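Long-range contacts in uncharacterized protein YP_928783.1 (Shewanella amazonensis SB2B, PDB 3KE2), which is of unknown function but, with its winged helix-turn-helix fold, probably binds DNA: residues A[21-25]-A[49-54]; A[41-45]-A[104-108]; A[61-67]-A[78-84]. One frame throughout, in Å; residues are numbered along the deposited sequence. Where two conformers were deposited one is given.

In the fold
From the N terminus, the chain first runs along helix 14-31, which meets helix 47-55 in contact 1; the loop so closed holds helix 36-43. Before that loop is complete, residues 41-45 have opened contact 2, which closes only at residues 104-108 near the C terminus, so contacts 1 and 2 cross. They also touch, through packing such as Tyr-24 against Val-104. Contact 3, the hairpin of strands 63-67 and 77-82, begins after contact 1 has closed and is nested inside the long loop of contact 2. Ile-54 joins contact 1 to the hairpin, whereas contacts 2 and 3 lie about 22 Å apart between centres, on opposite sides of the chain's centre.

Contact 1 (A[21-25]-A[49-54]); sequences RKLYL and TLQDAI
Leu-25 supplies the bump and Ala-53 the hollow: CD1 of Leu-25 comes to 3.7 Å from CB of Ala-53, whose short side chain leaves room for a branched leucine tip. The flanks of that hollow are built by longer neighbours on helix 47-55. On one of them Leu-50 crosses Leu-25 at about a right angle, its CD2 lying 3.9 Å from CD2 of Leu-25, and Ile-54 adds a looser touch, CG1 to Leu-25 CD1 at 4.5 Å. One turn earlier on helix 14-31, Arg-21 (one of two modelled conformers) makes the second bump. Its CG lies anti to the backbone N (chi1 -180°), and the straight run through chi1 and chi2 carries CD to 3.9 Å from CG2 of Thr-49; the bend at chi3 then turns the guanidinium. The two side chains cross almost perpendicularly, and the aliphatic part of the arginine rests on the threonine methyl. Lys-22 closes the rim nearest Ala-53 O more loosely, CG lying 4.3 Å from that oxygen, while its NZ bonds to the hydroxyl of Ser-56. No hydrogen bond joins the two segments; the contact is made by side-chain packing, with axes 10.0 Å apart crossing at -96°. Such a steep crossing confines the contact to a small patch centred on Ala-53. This is the packing of the first helix against the third in a winged helix-turn-helix domain. Around it, Leu-36 and Leu-39 of helix 36-43 cover Leu-50, Leu-102 of helix 88-102 touches Arg-21, and Ile-54 leads on to the hairpin of strands 63-67 and 77-82.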
ATOM      1  N   ARG A  21       3.032  -0.190  -8.676  1.00 18.87           N
ATOM      2  CA  ARG A  21       3.816   0.792  -9.407  0.50 18.97           C
ATOM      3  C   ARG A  21       4.513   1.683  -8.409  1.00 19.10           C
ATOM      4  O   ARG A  21       5.694   1.996  -8.537  1.00 19.06           O
ATOM      5  CB  ARG A  21       2.913   1.640 -10.328  0.50 19.34           C
ATOM      6  CG  ARG A  21       3.649   2.731 -11.169  0.50 18.92           C
ATOM      7  CD  ARG A  21       2.698   3.543 -12.106  0.50 18.48           C
ATOM      8  NE  ARG A  21       1.874   2.692 -12.975  0.50 18.15           N
ATOM      9  CZ  ARG A  21       0.561   2.533 -12.839  0.50 16.60           C
ATOM     10  NH1 ARG A  21      -0.082   3.224 -11.918  0.50 16.83           N
ATOM     11  NH2 ARG A  21      -0.114   1.736 -13.655  0.50 15.23           N
ATOM     12  N   LYS A  22       3.765   2.096  -7.385  1.00 18.83           N
ATOM     13  CA  LYS A  22       4.344   2.985  -6.385  1.00 18.85           C
ATOM     14  C   LYS A  22       5.415   2.232  -5.628  1.00 18.20           C
ATOM     15  O   LYS A  22       6.474   2.788  -5.375  1.00 18.73           O
ATOM     16  CB  LYS A  22       3.291   3.571  -5.421  1.00 18.99           C
ATOM     17  CG  LYS A  22       2.056   4.217  -6.114  1.00 21.30           C
ATOM     18  CD  LYS A  22       1.041   4.813  -5.097  1.00 23.33           C
ATOM     19  CE  LYS A  22      -0.444   4.788  -5.609  1.00 24.41           C
ATOM     20  NZ  LYS A  22      -0.692   5.454  -6.908  1.00 26.82           N
ATOM     21  N   LEU A  23       5.179   0.967  -5.286  1.00 17.35           N
ATOM     22  CA  LEU A  23       6.206   0.210  -4.540  1.00 17.23           C
ATOM     23  C   LEU A  23       7.452  -0.048  -5.348  1.00 17.59           C
ATOM     24  O   LEU A  23       8.566  -0.078  -4.801  1.00 17.36           O
ATOM     25  CB  LEU A  23       5.673  -1.123  -4.010  1.00 17.09           C
ATOM     26  CG  LEU A  23       5.039  -1.170  -2.626  1.00 15.59           C
ATOM     27  CD1 LEU A  23       4.185   0.004  -2.334  1.00 15.35           C
ATOM     28  CD2 LEU A  23       4.244  -2.478  -2.535  1.00 16.68           C
ATOM     29  N   TYR A  24       7.259  -0.242  -6.651  1.00 18.03           N
ATOM     30  CA  TYR A  24       8.367  -0.525  -7.562  1.00 18.12           C
ATOM     31  C   TYR A  24       9.234   0.712  -7.713  1.00 18.00           C
ATOM     32  O   TYR A  24      10.484   0.626  -7.658  1.00 17.56           O
ATOM     33  CB  TYR A  24       7.864  -1.001  -8.926  1.00 18.17           C
ATOM     34  CG  TYR A  24       8.981  -1.426  -9.838  1.00 19.46           C
ATOM     35  CD1 TYR A  24       9.677  -2.606  -9.614  1.00 21.45           C
ATOM     36  CD2 TYR A  24       9.338  -0.668 -10.925  1.00 21.16           C
ATOM     37  CE1 TYR A  24      10.728  -3.007 -10.459  1.00 22.23           C
ATOM     38  CE2 TYR A  24      10.376  -1.055 -11.765  1.00 22.68           C
ATOM     39  CZ  TYR A  24      11.068  -2.224 -11.526  1.00 22.75           C
ATOM     40  OH  TYR A  24      12.093  -2.595 -12.385  1.00 25.60           O
ATOM     41  N   LEU A  25       8.592   1.861  -7.915  1.00 17.78           N
ATOM     42  CA  LEU A  25       9.354   3.104  -8.038  1.00 17.74           C
ATOM     43  C   LEU A  25      10.148   3.339  -6.749  1.00 17.85           C
ATOM     44  O   LEU A  25      11.359   3.592  -6.772  1.00 17.48           O
ATOM     45  CB  LEU A  25       8.449   4.281  -8.332  1.00 17.36           C
ATOM     46  CG  LEU A  25       7.897   4.340  -9.724  1.00 16.94           C
ATOM     47  CD1 LEU A  25       7.075   5.599  -9.873  1.00 15.94           C
ATOM     48  CD2 LEU A  25       9.060   4.340 -10.665  1.00 17.78           C
ATOM     49  N   THR A  49       3.204   9.824 -15.900  1.00 22.58           N
ATOM     50  CA  THR A  49       2.904   8.651 -15.081  1.00 22.11           C
ATOM     51  C   THR A  49       3.831   8.660 -13.857  1.00 21.98           C
ATOM     52  O   THR A  49       3.444   8.280 -12.755  1.00 22.07           O
ATOM     53  CB  THR A  49       3.071   7.319 -15.846  1.00 22.12           C
ATOM     54  OG1 THR A  49       2.349   7.359 -17.075  1.00 22.25           O
ATOM     55  CG2 THR A  49       2.573   6.113 -14.997  1.00 22.76           C
ATOM     56  N   LEU A  50       5.068   9.103 -14.060  1.00 21.60           N
ATOM     57  CA  LEU A  50       6.036   9.171 -12.981  1.00 21.18           C
ATOM     58  C   LEU A  50       5.658  10.254 -11.947  1.00 20.89           C
ATOM     59  O   LEU A  50       5.576   9.948 -10.756  1.00 20.99           O
ATOM     60  CB  LEU A  50       7.463   9.376 -13.553  1.00 21.12           C
ATOM     61  CG  LEU A  50       8.024   8.170 -14.341  1.00 20.45           C
ATOM     62  CD1 LEU A  50       9.333   8.515 -15.005  1.00 18.33           C
ATOM     63  CD2 LEU A  50       8.178   6.916 -13.446  1.00 15.87           C
ATOM     64  N   GLN A  51       5.429  11.496 -12.395  1.00 20.41           N
ATOM     65  CA  GLN A  51       5.044  12.591 -11.482  1.00 20.24           C
ATOM     66  C   GLN A  51       3.817  12.206 -10.677  1.00 19.52           C
ATOM     67  O   GLN A  51       3.786  12.407  -9.478  1.00 19.50           O
ATOM     68  CB  GLN A  51       4.741  13.909 -12.225  1.00 20.38           C
ATOM     69  CG  GLN A  51       5.918  14.632 -12.874  1.00 22.39           C
ATOM     70  CD  GLN A  51       5.500  15.915 -13.648  1.00 25.10           C
ATOM     71  OE1 GLN A  51       4.319  16.271 -13.671  1.00 28.39           O
ATOM     72  NE2 GLN A  51       6.472  16.605 -14.280  1.00 25.56           N
ATOM     73  N   ASP A  52       2.805  11.663 -11.352  1.00 19.17           N
ATOM     74  CA  ASP A  52       1.546  11.277 -10.699  1.00 18.79           C
ATOM     75  C   ASP A  52       1.736  10.144  -9.721  1.00 18.12           C
ATOM     76  O   ASP A  52       1.101  10.126  -8.679  1.00 18.13           O
ATOM     77  CB  ASP A  52       0.443  10.878 -11.716  1.00 19.02           C
ATOM     78  CG  ASP A  52      -0.060  12.054 -12.583  1.00 19.62           C
ATOM     79  OD1 ASP A  52       0.537  13.153 -12.604  1.00 21.24           O
ATOM     80  OD2 ASP A  52      -1.068  11.855 -13.285  1.00 21.36           O
ATOM     81  N   ALA A  53       2.577   9.175 -10.055  1.00 17.84           N
ATOM     82  CA  ALA A  53       2.800   8.051  -9.134  1.00 17.71           C
ATOM     83  C   ALA A  53       3.487   8.579  -7.893  1.00 17.71           C
ATOM     84  O   ALA A  53       3.036   8.351  -6.769  1.00 17.96           O
ATOM     85  CB  ALA A  53       3.623   6.982  -9.772  1.00 17.49           C
ATOM     86  N   ILE A  54       4.558   9.333  -8.115  1.00 17.57           N
ATOM     87  CA  ILE A  54       5.327   9.936  -7.029  1.00 17.53           C
ATOM     88  C   ILE A  54       4.435  10.868  -6.226  1.00 17.95           C
ATOM     89  O   ILE A  54       4.480  10.885  -4.990  1.00 18.39           O
ATOM     90  CB  ILE A  54       6.541  10.683  -7.567  1.00 17.15           C
ATOM     91  CG1 ILE A  54       7.538   9.676  -8.128  1.00 17.25           C
ATOM     92  CG2 ILE A  54       7.198  11.471  -6.486  1.00 16.54           C
ATOM     93  CD1 ILE A  54       8.686  10.313  -8.895  1.00 18.61           C
TER

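Contact 2 (A[41-45]-A[104-108]); sequences KLTGM and VDDAV. Unlike the reference sequence in segment 104-108: Val-108 (reference Asp).
With chi1 at 174°, Val-104 swings CG1 away from its N and lays that methyl 3.7 Å from CA of Thr-43, while its other methyl, CG2, meets CE of Met-45 at 3.6 Å. That second touch is doubtful, since Met-45, a selenomethionine, was modelled in two conformers. Thr-43 has OG1 tucked between its backbone N and carbonyl carbon (chi1 70°), a setting in which the hydroxyl accepts from Met-45 N at 3.2 Å as an ST turn and bonds back to Leu-39 O. Here helix 36-43, the first helix of the helix-turn-helix, ends and the turn toward helix 47-55 begins; Gly-44 takes the positive phi (86°) with which the chain leaves the helix. The C-terminal tail passes beside that helix end and meets its carbonyls. CA of Asp-106 points a C-H at Leu-42 O, 3.1 Å away, and Ala-107 N makes a weak hydrogen bond to Lys-41 O at 3.4 Å. Asp-106 is the N-cap of the short, weakly bonded helix at 107-110. Its OD1 receives Val-108 N at 3.1 Å, from the anti side and well out of the carboxylate plane, and its OD2 lies across CD1 of Leu-42.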
ATOM      1  N   LYS A  41      14.023   6.778 -18.626  1.00 19.51           N
ATOM      2  CA  LYS A  41      14.883   5.997 -19.527  1.00 19.98           C
ATOM      3  C   LYS A  41      15.001   4.537 -19.106  1.00 20.25           C
ATOM      4  O   LYS A  41      15.106   3.651 -19.968  1.00 20.66           O
ATOM      5  CB  LYS A  41      16.260   6.601 -19.596  1.00 19.87           C
ATOM      6  CG  LYS A  41      16.295   7.964 -20.211  1.00 21.01           C
ATOM      7  CD  LYS A  41      17.697   8.537 -20.085  1.00 22.84           C
ATOM      8  CE  LYS A  41      17.881   9.832 -20.865  1.00 24.43           C
ATOM      9  NZ  LYS A  41      19.271  10.363 -20.673  1.00 25.22           N
ATOM     10  N   LEU A  42      14.982   4.297 -17.795  1.00 20.14           N
ATOM     11  CA  LEU A  42      15.071   2.944 -17.248  1.00 19.99           C
ATOM     12  C   LEU A  42      13.787   2.150 -17.314  1.00 20.09           C
ATOM     13  O   LEU A  42      13.821   0.959 -17.586  1.00 20.58           O
ATOM     14  CB  LEU A  42      15.481   2.975 -15.763  1.00 19.60           C
ATOM     15  CG  LEU A  42      15.443   1.625 -15.018  1.00 18.36           C
ATOM     16  CD1 LEU A  42      16.397   0.585 -15.653  1.00 15.73           C
ATOM     17  CD2 LEU A  42      15.762   1.839 -13.564  1.00 16.64           C
ATOM     18  N   THR A  43      12.662   2.782 -17.025  1.00 20.12           N
ATOM     19  CA  THR A  43      11.404   2.040 -16.953  1.00 20.44           C
ATOM     20  C   THR A  43      10.522   2.183 -18.156  1.00 21.05           C
ATOM     21  O   THR A  43       9.642   1.359 -18.349  1.00 21.50           O
ATOM     22  CB  THR A  43      10.546   2.506 -15.752  1.00 20.55           C
ATOM     23  OG1 THR A  43      10.050   3.826 -16.001  1.00 20.11           O
ATOM     24  CG2 THR A  43      11.357   2.483 -14.459  1.00 19.21           C
ATOM     25  N   GLY A  44      10.716   3.233 -18.949  1.00 21.33           N
ATOM     26  CA  GLY A  44       9.868   3.440 -20.105  1.00 21.50           C
ATOM     27  C   GLY A  44       8.580   4.203 -19.784  1.00 21.81           C
ATOM     28  O   GLY A  44       7.936   4.704 -20.703  1.00 22.81           O
HETATM   29  N   MSE A  45       8.175   4.306 -18.510  1.00 21.60           N
HETATM   30  CA  MSE A  45       6.971   5.055 -18.125  0.75 21.22           C
HETATM   31  C   MSE A  45       7.174   6.531 -18.533  1.00 21.67           C
HETATM   32  O   MSE A  45       8.256   7.075 -18.324  1.00 22.03           O
HETATM   33  CB  MSE A  45       6.694   4.961 -16.603  0.75 20.50           C
HETATM   34  CG  MSE A  45       6.673   3.543 -15.970  0.75 18.55           C
HETATM   35 SE   MSE A  45       6.342   3.456 -13.993  0.56 12.36          SE
HETATM   36  CE  MSE A  45       6.917   1.603 -13.640  0.75 11.43           C
ATOM     37  N   VAL A 104       7.430  -3.261 -17.293  1.00 39.81           N
ATOM     38  CA  VAL A 104       8.610  -2.401 -17.324  1.00 40.13           C
ATOM     39  C   VAL A 104       9.663  -2.936 -18.304  1.00 40.07           C
ATOM     40  O   VAL A 104      10.146  -4.080 -18.201  1.00 40.26           O
ATOM     41  CB  VAL A 104       9.207  -2.180 -15.921  1.00 40.24           C
ATOM     42  CG1 VAL A 104      10.507  -1.397 -16.007  1.00 40.92           C
ATOM     43  CG2 VAL A 104       8.216  -1.436 -15.055  1.00 40.66           C
ATOM     44  N   ASP A 105       9.982  -2.062 -19.255  1.00 39.65           N
ATOM     45  CA  ASP A 105      10.938  -2.295 -20.303  1.00 39.29           C
ATOM     46  C   ASP A 105      12.105  -1.313 -20.116  1.00 38.19           C
ATOM     47  O   ASP A 105      11.844  -0.100 -20.046  1.00 38.12           O
ATOM     48  CB  ASP A 105      10.248  -2.045 -21.672  1.00 39.61           C
ATOM     49  CG  ASP A 105      11.120  -2.433 -22.899  1.00 40.52           C
ATOM     50  OD1 ASP A 105      11.491  -3.620 -22.984  1.00 42.34           O
ATOM     51  OD2 ASP A 105      11.369  -1.583 -23.808  1.00 40.35           O
ATOM     52  N   ASP A 106      13.357  -1.806 -19.977  1.00 36.84           N
ATOM     53  CA  ASP A 106      14.549  -0.911 -19.932  1.00 35.32           C
ATOM     54  C   ASP A 106      14.639  -0.391 -21.346  1.00 34.69           C
ATOM     55  O   ASP A 106      15.083  -1.096 -22.250  1.00 34.53           O
ATOM     56  CB  ASP A 106      15.843  -1.609 -19.490  1.00 34.83           C
ATOM     57  CG  ASP A 106      17.106  -0.682 -19.565  1.00 33.20           C
ATOM     58  OD1 ASP A 106      17.092   0.368 -20.248  1.00 30.48           O
ATOM     59  OD2 ASP A 106      18.139  -1.028 -18.950  1.00 29.56           O
ATOM     60  N   ALA A 107      14.168   0.836 -21.533  1.00 34.08           N
ATOM     61  CA  ALA A 107      14.105   1.474 -22.851  1.00 33.73           C
ATOM     62  C   ALA A 107      15.345   1.273 -23.757  1.00 32.90           C
ATOM     63  O   ALA A 107      15.206   1.114 -24.970  1.00 33.18           O
ATOM     64  CB  ALA A 107      13.786   2.989 -22.665  1.00 34.25           C
ATOM     65  N   VAL A 108      16.543   1.279 -23.169  1.00 31.74           N
ATOM     66  CA  VAL A 108      17.787   1.098 -23.935  1.00 30.75           C
ATOM     67  C   VAL A 108      17.873  -0.302 -24.543  1.00 30.61           C
ATOM     68  O   VAL A 108      18.516  -0.477 -25.561  1.00 30.68           O
ATOM     69  CB  VAL A 108      19.074   1.413 -23.063  1.00 30.41           C
ATOM     70  CG1 VAL A 108      20.351   1.120 -23.813  1.00 28.79           C
ATOM     71  CG2 VAL A 108      19.069   2.859 -22.596  1.00 29.53           C
TER

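Contact 3 (A[61-67]-A[78-84]); sequences GIEVEFV and YRIRTWG
Glu-65 and Arg-79 form a hydrogen-bonded antiparallel pair in the β-hairpin wing of this winged helix-turn-helix domain. Toward the domain the register slips by one residue at a classic β bulge, where Glu-63 O accepts both Arg-81 N, at 2.6 Å and tilted from the carbonyl plane, and Thr-82 N, at 3.3 Å and in it. On the face carrying Val-64 and Ile-80, Phe-66 has CG anti to its N (chi1 -171°) and Tyr-78 has CG anti to its carbonyl carbon, which gives a T-shaped stack with planes at 67°, CD1 of Phe-66 over the centre of the tyrosine ring. Val-64 CG2 and Ile-54 of helix 47-55 also pack on this ring. Were Tyr-78 an alanine, the edge of Phe-66 would probably lose its facing ring and a gap open beside Val-64 and Ile-54. The other face carries a salt-bridge network. OE1 of Glu-65 takes a weak bond from NE of Arg-79 at 3.4 Å, edge-on to the guanidinium, one face of which Val-67 CG2 covers. In the conformer given for Arg-81, one of two, Glu-65 OE2 forms a salt bridge to its NH1, and a water bridges its NE and Glu-63 OE1, 2.6 Å from each.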
ATOM      1  N   GLY A  61       1.537   6.384   2.641  1.00 15.76           N
ATOM      2  CA  GLY A  61       2.513   6.612   3.730  1.00 16.02           C
ATOM      3  C   GLY A  61       4.006   6.634   3.431  1.00 15.88           C
ATOM      4  O   GLY A  61       4.817   6.566   4.351  1.00 15.45           O
ATOM      5  N   ILE A  62       4.370   6.677   2.155  1.00 16.55           N
ATOM      6  CA  ILE A  62       5.778   6.750   1.762  1.00 16.96           C
ATOM      7  C   ILE A  62       6.093   8.235   1.573  1.00 17.78           C
ATOM      8  O   ILE A  62       5.488   8.906   0.713  1.00 18.04           O
ATOM      9  CB  ILE A  62       6.090   5.964   0.479  1.00 16.58           C
ATOM     10  CG1 ILE A  62       5.747   4.484   0.662  1.00 17.25           C
ATOM     11  CG2 ILE A  62       7.537   6.094   0.122  1.00 15.64           C
ATOM     12  CD1 ILE A  62       5.994   3.587  -0.581  1.00 15.96           C
ATOM     13  N   GLU A  63       6.988   8.763   2.407  1.00 18.28           N
ATOM     14  CA  GLU A  63       7.392  10.158   2.302  1.00 18.77           C
ATOM     15  C   GLU A  63       8.649  10.197   1.455  1.00 18.54           C
ATOM     16  O   GLU A  63       9.657   9.577   1.809  1.00 18.92           O
ATOM     17  CB  GLU A  63       7.644  10.748   3.671  1.00 19.13           C
ATOM     18  CG  GLU A  63       6.399  10.633   4.592  1.00 22.12           C
ATOM     19  CD  GLU A  63       6.657  11.059   6.043  1.00 24.59           C
ATOM     20  OE1 GLU A  63       7.818  11.466   6.367  1.00 26.38           O
ATOM     21  OE2 GLU A  63       5.688  10.969   6.852  1.00 24.98           O
ATOM     22  N   VAL A  64       8.569  10.907   0.335  1.00 17.78           N
ATOM     23  CA  VAL A  64       9.662  11.053  -0.587  1.00 17.36           C
ATOM     24  C   VAL A  64      10.071  12.516  -0.677  1.00 17.25           C
ATOM     25  O   VAL A  64       9.222  13.409  -0.666  1.00 17.07           O
ATOM     26  CB  VAL A  64       9.294  10.536  -2.008  1.00 17.41           C
ATOM     27  CG1 VAL A  64       8.030  11.162  -2.518  1.00 17.61           C
ATOM     28  CG2 VAL A  64      10.377  10.842  -2.957  1.00 18.36           C
ATOM     29  N   GLU A  65      11.390  12.743  -0.753  1.00 16.78           N
ATOM     30  CA  GLU A  65      12.001  14.058  -0.873  1.00 15.91           C
ATOM     31  C   GLU A  65      12.796  14.123  -2.140  1.00 15.21           C
ATOM     32  O   GLU A  65      13.220  13.090  -2.656  1.00 14.85           O
ATOM     33  CB  GLU A  65      13.047  14.262   0.192  1.00 16.00           C
ATOM     34  CG  GLU A  65      12.608  14.317   1.575  1.00 17.26           C
ATOM     35  CD  GLU A  65      13.790  14.264   2.513  1.00 17.44           C
ATOM     36  OE1 GLU A  65      14.821  13.650   2.155  1.00 17.88           O
ATOM     37  OE2 GLU A  65      13.682  14.815   3.608  1.00 19.23           O
ATOM     38  N   PHE A  66      13.071  15.343  -2.593  1.00 14.29           N
ATOM     39  CA  PHE A  66      13.916  15.559  -3.745  1.00 13.79           C
ATOM     40  C   PHE A  66      15.097  16.350  -3.206  1.00 13.25           C
ATOM     41  O   PHE A  66      14.935  17.422  -2.635  1.00 12.71           O
ATOM     42  CB  PHE A  66      13.186  16.292  -4.831  1.00 13.62           C
ATOM     43  CG  PHE A  66      13.933  16.354  -6.103  1.00 13.63           C
ATOM     44  CD1 PHE A  66      14.030  15.244  -6.904  1.00 14.06           C
ATOM     45  CD2 PHE A  66      14.512  17.538  -6.534  1.00 14.20           C
ATOM     46  CE1 PHE A  66      14.731  15.311  -8.098  1.00 14.80           C
ATOM     47  CE2 PHE A  66      15.183  17.604  -7.723  1.00 13.00           C
ATOM     48  CZ  PHE A  66      15.291  16.504  -8.507  1.00 12.74           C
ATOM     49  N   VAL A  67      16.290  15.800  -3.387  1.00 13.01           N
ATOM     50  CA  VAL A  67      17.502  16.375  -2.821  1.00 12.75           C
ATOM     51  C   VAL A  67      18.553  16.810  -3.814  1.00 12.82           C
ATOM     52  O   VAL A  67      18.809  16.122  -4.758  1.00 12.52           O
ATOM     53  CB  VAL A  67      18.165  15.296  -1.937  1.00 12.86           C
ATOM     54  CG1 VAL A  67      19.407  15.847  -1.238  1.00 11.97           C
ATOM     55  CG2 VAL A  67      17.161  14.743  -0.935  1.00 10.85           C
ATOM     56  N   TYR A  78      15.662  11.715  -6.054  1.00 18.04           N
ATOM     57  CA  TYR A  78      14.659  11.403  -5.070  1.00 17.64           C
ATOM     58  C   TYR A  78      15.223  10.512  -3.971  1.00 17.67           C
ATOM     59  O   TYR A  78      16.098   9.695  -4.200  1.00 17.39           O
ATOM     60  CB  TYR A  78      13.480  10.690  -5.730  1.00 17.59           C
ATOM     61  CG  TYR A  78      12.639  11.535  -6.675  1.00 17.54           C
ATOM     62  CD1 TYR A  78      11.612  12.338  -6.189  1.00 16.39           C
ATOM     63  CD2 TYR A  78      12.832  11.494  -8.063  1.00 17.77           C
ATOM     64  CE1 TYR A  78      10.814  13.087  -7.053  1.00 16.12           C
ATOM     65  CE2 TYR A  78      12.029  12.267  -8.947  1.00 16.80           C
ATOM     66  CZ  TYR A  78      11.024  13.051  -8.423  1.00 17.01           C
ATOM     67  OH  TYR A  78      10.220  13.820  -9.254  1.00 18.18           O
ATOM     68  N   ARG A  79      14.711  10.699  -2.770  1.00 18.21           N
ATOM     69  CA  ARG A  79      15.077   9.894  -1.626  1.00 19.00           C
ATOM     70  C   ARG A  79      13.840   9.587  -0.798  1.00 19.22           C
ATOM     71  O   ARG A  79      12.973  10.452  -0.634  1.00 20.26           O
ATOM     72  CB  ARG A  79      16.088  10.595  -0.740  1.00 19.02           C
ATOM     73  CG  ARG A  79      16.402   9.820   0.531  1.00 20.76           C
ATOM     74  CD  ARG A  79      17.677  10.305   1.161  1.00 24.72           C
ATOM     75  NE  ARG A  79      17.565  11.715   1.480  1.00 28.90           N
ATOM     76  CZ  ARG A  79      18.593  12.563   1.613  1.00 32.45           C
ATOM     77  NH1 ARG A  79      19.863  12.194   1.411  1.00 32.87           N
ATOM     78  NH2 ARG A  79      18.332  13.818   1.904  1.00 33.23           N
ATOM     79  N   ILE A  80      13.773   8.374  -0.258  1.00 18.89           N
ATOM     80  CA  ILE A  80      12.671   7.968   0.574  1.00 18.61           C
ATOM     81  C   ILE A  80      12.982   8.425   1.984  1.00 19.16           C
ATOM     82  O   ILE A  80      13.962   7.955   2.583  1.00 18.73           O
ATOM     83  CB  ILE A  80      12.493   6.439   0.538  1.00 18.51           C
ATOM     84  CG1 ILE A  80      12.288   5.965  -0.913  1.00 18.35           C
ATOM     85  CG2 ILE A  80      11.351   6.010   1.414  1.00 17.62           C
ATOM     86  CD1 ILE A  80      11.179   6.615  -1.614  1.00 17.15           C
ATOM     87  N   ARG A  81      12.181   9.369   2.502  1.00 19.62           N
ATOM     88  CA  ARG A  81      12.360   9.882   3.872  0.50 19.62           C
ATOM     89  C   ARG A  81      11.931   8.801   4.831  1.00 19.50           C
ATOM     90  O   ARG A  81      12.606   8.534   5.819  1.00 19.99           O
ATOM     91  CB  ARG A  81      11.562  11.165   4.132  0.50 19.84           C
ATOM     92  CG  ARG A  81      11.636  11.662   5.600  0.50 20.72           C
ATOM     93  CD  ARG A  81      10.832  12.954   5.854  0.50 21.34           C
ATOM     94  NE  ARG A  81      10.863  13.348   7.268  0.50 21.34           N
ATOM     95  CZ  ARG A  81      11.733  14.202   7.795  0.50 20.40           C
ATOM     96  NH1 ARG A  81      12.647  14.778   7.032  0.50 20.13           N
ATOM     97  NH2 ARG A  81      11.685  14.481   9.085  0.50 20.24           N
ATOM     98  N   THR A  82      10.787   8.173   4.545  1.00 19.08           N
ATOM     99  CA  THR A  82      10.299   7.056   5.381  1.00 18.22           C
ATOM    100  C   THR A  82       9.375   6.178   4.567  1.00 17.89           C
ATOM    101  O   THR A  82       8.638   6.678   3.719  1.00 17.60           O
ATOM    102  CB  THR A  82       9.554   7.485   6.626  1.00 18.03           C
ATOM    103  OG1 THR A  82       9.339   6.324   7.441  1.00 18.80           O
ATOM    104  CG2 THR A  82       8.215   8.137   6.277  1.00 17.17           C
ATOM    105  N   TRP A  83       9.456   4.867   4.796  1.00 17.49           N
ATOM    106  CA  TRP A  83       8.576   3.920   4.118  1.00 17.18           C
ATOM    107  C   TRP A  83       7.249   3.817   4.831  1.00 16.84           C
ATOM    108  O   TRP A  83       6.273   3.333   4.261  1.00 16.60           O
ATOM    109  CB  TRP A  83       9.191   2.533   4.054  1.00 17.24           C
ATOM    110  CG  TRP A  83      10.235   2.408   3.042  1.00 17.51           C
ATOM    111  CD1 TRP A  83      11.547   2.704   3.183  1.00 16.28           C
ATOM    112  CD2 TRP A  83      10.068   1.918   1.707  1.00 17.65           C
ATOM    113  NE1 TRP A  83      12.211   2.439   2.017  1.00 16.51           N
ATOM    114  CE2 TRP A  83      11.326   1.965   1.090  1.00 16.88           C
ATOM    115  CE3 TRP A  83       8.971   1.444   0.973  1.00 18.17           C
ATOM    116  CZ2 TRP A  83      11.533   1.549  -0.222  1.00 17.99           C
ATOM    117  CZ3 TRP A  83       9.176   1.026  -0.345  1.00 18.36           C
ATOM    118  CH2 TRP A  83      10.450   1.090  -0.927  1.00 18.55           C
ATOM    119  N   GLY A  84       7.228   4.249   6.087  1.00 16.68           N
ATOM    120  CA  GLY A  84       6.035   4.191   6.900  1.00 16.64           C
ATOM    121  C   GLY A  84       5.458   2.791   7.018  1.00 16.40           C
ATOM    122  O   GLY A  84       6.156   1.859   7.397  1.00 16.86           O
TER
HETATM  123  O   HOH W   1       8.956  12.270   8.601  1.00 20.94           O